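Local coordinates for fatty acid binding protein homolog (Echinococcus granulosus, PDB 1O8V), which binds fatty acids such as palmitate inside a beta-barrel and has been implicated in the uptake, storage and transport of lipids, most of which the parasite cannot make itself, at residues G25-F28 and V29-K32; T87-G91 and V92-E96. One frame throughout, in Å; residues are numbered along the deposited sequence.

Contact 1 of 2, residues G25-F28 and V29-K32; sequences GVDF and VTRK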
loop_
_atom_site.group_PDB
_atom_site.type_symbol
_atom_site.label_atom_id
_atom_site.label_comp_id
_atom_site.label_asym_id
_atom_site.label_seq_id
_atom_site.Cartn_x
_atom_site.Cartn_y
_atom_site.Cartn_z
ATOM N N GLY A 25 -6.737 -7.950 12.382
ATOM C CA GLY A 25 -7.552 -7.501 13.501
ATOM C C GLY A 25 -8.372 -6.249 13.246
ATOM O O GLY A 25 -8.876 -5.625 14.212
ATOM N N VAL A 26 -8.541 -5.897 11.977
ATOM C CA VAL A 26 -9.342 -4.748 11.614
ATOM C C VAL A 26 -10.792 -5.021 12.033
ATOM O O VAL A 26 -11.317 -6.122 11.816
ATOM C CB VAL A 26 -9.263 -4.466 10.110
ATOM C CG1 VAL A 26 -10.071 -3.236 9.765
ATOM C CG2 VAL A 26 -7.783 -4.268 9.678
ATOM N N ASP A 27 -11.448 -4.031 12.628
ATOM C CA ASP A 27 -12.795 -4.254 13.149
ATOM C C ASP A 27 -13.856 -4.303 12.058
ATOM O O ASP A 27 -13.611 -3.901 10.908
ATOM C CB ASP A 27 -13.141 -3.265 14.287
ATOM C CG ASP A 27 -13.271 -1.843 13.848
ATOM O OD1 ASP A 27 -13.539 -1.553 12.675
ATOM O OD2 ASP A 27 -13.155 -0.909 14.686
ATOM N N PHE A 28 -15.019 -4.840 12.413
ATOM C CA PHE A 28 -16.077 -5.111 11.470
ATOM C C PHE A 28 -16.452 -3.914 10.625
ATOM O O PHE A 28 -16.589 -4.036 9.412
ATOM C CB PHE A 28 -17.299 -5.618 12.241
ATOM C CG PHE A 28 -18.458 -5.981 11.385
ATOM C CD1 PHE A 28 -19.400 -5.017 11.031
ATOM C CD2 PHE A 28 -18.626 -7.291 10.930
ATOM C CE1 PHE A 28 -20.496 -5.341 10.244
ATOM C CE2 PHE A 28 -19.725 -7.623 10.150
ATOM C CZ PHE A 28 -20.660 -6.647 9.807
ATOM N N VAL A 29 -16.668 -2.775 11.265
ATOM C CA VAL A 29 -17.141 -1.603 10.530
ATOM C C VAL A 29 -16.110 -1.125 9.535
ATOM O O VAL A 29 -16.457 -0.790 8.388
ATOM C CB VAL A 29 -17.507 -0.488 11.505
ATOM C CG1 VAL A 29 -17.845 0.818 10.759
ATOM C CG2 VAL A 29 -18.699 -0.918 12.287
ATOM N N THR A 30 -14.852 -1.149 9.955
ATOM C CA THR A 30 -13.742 -0.704 9.106
ATOM C C THR A 30 -13.557 -1.654 7.942
ATOM O O THR A 30 -13.280 -1.207 6.829
ATOM C CB THR A 30 -12.457 -0.552 9.916
ATOM O OG1 THR A 30 -12.657 0.421 10.955
ATOM C CG2 THR A 30 -11.337 0.014 9.077
ATOM N N ARG A 31 -13.720 -2.955 8.193
ATOM C CA ARG A 31 -13.581 -3.941 7.143
ATOM C C ARG A 31 -14.655 -3.768 6.079
ATOM O O ARG A 31 -14.366 -3.938 4.888
ATOM C CB ARG A 31 -13.627 -5.372 7.684
ATOM C CG ARG A 31 -12.484 -5.728 8.608
ATOM C CD ARG A 31 -12.231 -7.227 8.756
ATOM N NE ARG A 31 -13.474 -7.984 8.924
ATOM C CZ ARG A 31 -14.098 -8.215 10.087
ATOM N NH1 ARG A 31 -13.617 -7.766 11.231
ATOM N NH2 ARG A 31 -15.221 -8.914 10.090
ATOM N N LYS A 32 -15.876 -3.465 6.502
ATOM C CA LYS A 32 -16.971 -3.156 5.580
ATOM C C LYS A 32 -16.570 -2.024 4.647
ATOM O O LYS A 32 -16.763 -2.119 3.434
ATOM C CB LYS A 32 -18.228 -2.769 6.371
ATOM C CG LYS A 32 -19.481 -2.607 5.559
ATOM C CD LYS A 32 -20.645 -2.197 6.453
ATOM C CE LYS A 32 -21.788 -1.613 5.644
ATOM N NZ LYS A 32 -22.963 -1.266 6.496
#
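D27 and T30 meet through a single carboxylate oxygen that takes two donors from the same residue. D27 OD1 accepts from T30 N at 3.0 Å, nearly along its own C-O axis, and from T30 OG1 at 2.8 Å on the syn side, with the hydroxyl 29° out of the carboxylate plane. This makes D27 the N-cap of the helix that starts at F28. Its CG stands between the backbone N and the carbonyl carbon (chi1 68°), which turns the carboxylate back over the first turn although the CB bond itself points away. The negative group there should also interact favourably with the helix dipole.

R31 approaches the same turn from another side. Its chain bends at chi3 (-44°), folding the guanidinium back so that R31 NH1 reaches V26 O at 2.9 Å; the acceptor lies in the guanidinium plane and the donor in the carbonyl plane, a direct edge-on bond to the main chain just before the cap. F28 CA sits over one face of the guanidinium, off toward its rim. The F28 ring stands perpendicular to that group, with F28 CD2 3.9 Å from R31 NH2, but the approach is oblique and not a stack. The main-chain bond from R31 N to D27 O, 2.9 Å, belongs to the first turn of the helix.

V26 adds the apolar component: its CG1 meets T30 CG2 at 3.6 Å, the two side chains crossing at about a right angle. On the chain before them, G25 ends helix 17-24 in a Schellman motif with positive phi. The segment thus forms the tight link of the helix-turn-helix lid of the fatty-acid-binding fold: V26 and R31 rest on M21 of helix 17-24, R31 also on E22, while V29-K32 lead on into helix 28-36.

Contact 2 of 2, residues T87-G91 and V92-E96; sequences TVENG and VMKHE
K94 and E89 are brought together by different chain shapes: E89 runs extended, its CG opposite the backbone N (chi1 -178°), and leans along the strands, whereas K94 bends at chi3 (89°) and reaches across toward the neighbouring strand to meet it. The ammonium comes nearly along the C-O axis of the carboxylate oxygen, and K94 NZ to E89 OE1 is 2.6 Å, a hydrogen-bonded salt bridge. K94 CD also passes 3.9 Å from E89 CB. The bridge is diagonal because E89 and K94 belong to successive hydrogen-bonded pairs, on the face that also carries T87 and V92. T87 OG1 stands 3.9 Å from K94 CB.

These residues belong to a beta hairpin of the barrel, strands 81-89 and 92-98, closed by a type I' turn from E89 to V92. N90 and G91 both have positive phi, the turn's signature. T87 with K94 and E89 with V92 are the hydrogen-bonded pairs: K94 N to T87 O is 2.8 Å and E89 N to V92 O 2.9 Å. The reverse bond, V92 N to E89 O at 3.0 Å, closes the turn.

Between them V88 and M93 form a non-hydrogen-bonded pair on the other face, V88 CG2 lying 4.4 Å from M93 CB. There M93 packs on I86, M53 and R108, and H95 bonds through ND1 to R108 and through NE2 to E74.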
loop_
_atom_site.group_PDB
_atom_site.type_symbol
_atom_site.label_atom_id
_atom_site.label_comp_id
_atom_site.label_asym_id
_atom_site.label_seq_id
_atom_site.Cartn_x
_atom_site.Cartn_y
_atom_site.Cartn_z
ATOM N N THR A 87 11.930 -0.404 0.112
ATOM C CA THR A 87 13.050 -0.444 -0.817
ATOM C C THR A 87 12.552 -0.808 -2.196
ATOM O O THR A 87 11.382 -1.178 -2.382
ATOM C CB THR A 87 14.120 -1.457 -0.361
ATOM O OG1 THR A 87 13.515 -2.745 -0.163
ATOM C CG2 THR A 87 14.676 -1.074 0.983
ATOM N N VAL A 88 13.439 -0.729 -3.179
ATOM C CA VAL A 88 13.115 -1.234 -4.514
ATOM C C VAL A 88 14.184 -2.225 -4.958
ATOM O O VAL A 88 15.384 -1.902 -4.920
ATOM C CB VAL A 88 12.982 -0.122 -5.559
ATOM C CG1 VAL A 88 12.739 -0.743 -6.931
ATOM C CG2 VAL A 88 11.848 0.820 -5.192
ATOM N N GLU A 89 13.744 -3.408 -5.369
ATOM C CA GLU A 89 14.629 -4.525 -5.718
ATOM C C GLU A 89 14.132 -5.255 -6.947
ATOM O O GLU A 89 13.042 -5.819 -6.940
ATOM C CB GLU A 89 14.741 -5.518 -4.558
ATOM C CG GLU A 89 15.694 -6.691 -4.844
ATOM C CD GLU A 89 15.881 -7.645 -3.673
ATOM O OE1 GLU A 89 15.165 -7.523 -2.654
ATOM O OE2 GLU A 89 16.756 -8.535 -3.786
ATOM N N ASN A 90 14.965 -5.289 -7.983
ATOM C CA ASN A 90 14.604 -5.911 -9.263
ATOM C C ASN A 90 13.237 -5.442 -9.752
ATOM O O ASN A 90 12.409 -6.253 -10.194
ATOM C CB ASN A 90 14.664 -7.443 -9.177
ATOM C CG ASN A 90 16.057 -7.956 -8.910
ATOM O OD1 ASN A 90 17.029 -7.464 -9.479
ATOM N ND2 ASN A 90 16.167 -8.953 -8.043
ATOM N N GLY A 91 13.010 -4.138 -9.632
ATOM C CA GLY A 91 11.807 -3.486 -10.114
ATOM C C GLY A 91 10.637 -3.480 -9.154
ATOM O O GLY A 91 9.664 -2.806 -9.430
ATOM N N VAL A 92 10.737 -4.204 -8.039
ATOM C CA VAL A 92 9.609 -4.426 -7.129
ATOM C C VAL A 92 9.753 -3.462 -5.963
ATOM O O VAL A 92 10.798 -3.432 -5.283
ATOM C CB VAL A 92 9.545 -5.892 -6.585
ATOM C CG1 VAL A 92 8.333 -6.102 -5.675
ATOM C CG2 VAL A 92 9.504 -6.923 -7.718
ATOM N N MET A 93 8.725 -2.654 -5.736
ATOM C CA MET A 93 8.709 -1.886 -4.515
ATOM C C MET A 93 8.330 -2.844 -3.386
ATOM O O MET A 93 7.271 -3.462 -3.435
ATOM C CB MET A 93 7.736 -0.719 -4.614
ATOM C CG MET A 93 7.810 0.171 -3.378
ATOM S SD MET A 93 6.453 1.325 -3.069
ATOM C CE MET A 93 6.266 1.979 -4.697
ATOM N N LYS A 94 9.190 -2.917 -2.372
ATOM C CA LYS A 94 8.997 -3.768 -1.212
ATOM C C LYS A 94 8.725 -2.863 -0.022
ATOM O O LYS A 94 9.569 -2.066 0.381
ATOM C CB LYS A 94 10.231 -4.650 -0.978
ATOM C CG LYS A 94 10.484 -5.657 -2.094
ATOM C CD LYS A 94 11.847 -6.276 -1.983
ATOM C CE LYS A 94 11.846 -7.521 -1.116
ATOM N NZ LYS A 94 13.252 -8.003 -0.943
ATOM N N HIS A 95 7.557 -3.020 0.572
ATOM C CA HIS A 95 7.076 -2.158 1.631
ATOM C C HIS A 95 6.617 -3.068 2.783
ATOM O O HIS A 95 5.605 -3.738 2.680
ATOM C CB HIS A 95 5.922 -1.341 1.057
ATOM C CG HIS A 95 5.263 -0.388 2.010
ATOM N ND1 HIS A 95 4.209 0.407 1.608
ATOM C CD2 HIS A 95 5.491 -0.075 3.315
ATOM C CE1 HIS A 95 3.788 1.127 2.627
ATOM N NE2 HIS A 95 4.562 0.880 3.664
ATOM N N GLU A 96 7.396 -3.112 3.868
ATOM C CA GLU A 96 6.998 -3.863 5.062
ATOM C C GLU A 96 6.388 -2.953 6.115
ATOM O O GLU A 96 6.773 -1.800 6.232
ATOM C CB GLU A 96 8.160 -4.619 5.696
ATOM C CG GLU A 96 9.233 -3.689 6.241
ATOM C CD GLU A 96 10.435 -4.438 6.800
ATOM O OE1 GLU A 96 11.299 -4.943 6.047
ATOM O OE2 GLU A 96 10.506 -4.476 8.043
#

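Contact 1 and contact 2 lie on opposite sides of the chain's centre, their centres 28 Å apart and their nearest atoms about 15 Å apart, so neither touches the other. Both relate to the bound palmitate, but at different ranges. In contact 1 the side chain of T30 comes within about 4 Å of the ligand, where the helical lid covers the barrel. Contact 2 belongs to the wall: the side chain of M93 is about 8 Å from the bound palmitate. That same side chain is about 4 Å from that of R108, which binds hexadecanoate, and about 10 Å from that of Y130. The side chain of R31, in contrast, lies about 11 Å from that of R128, another residue of the site.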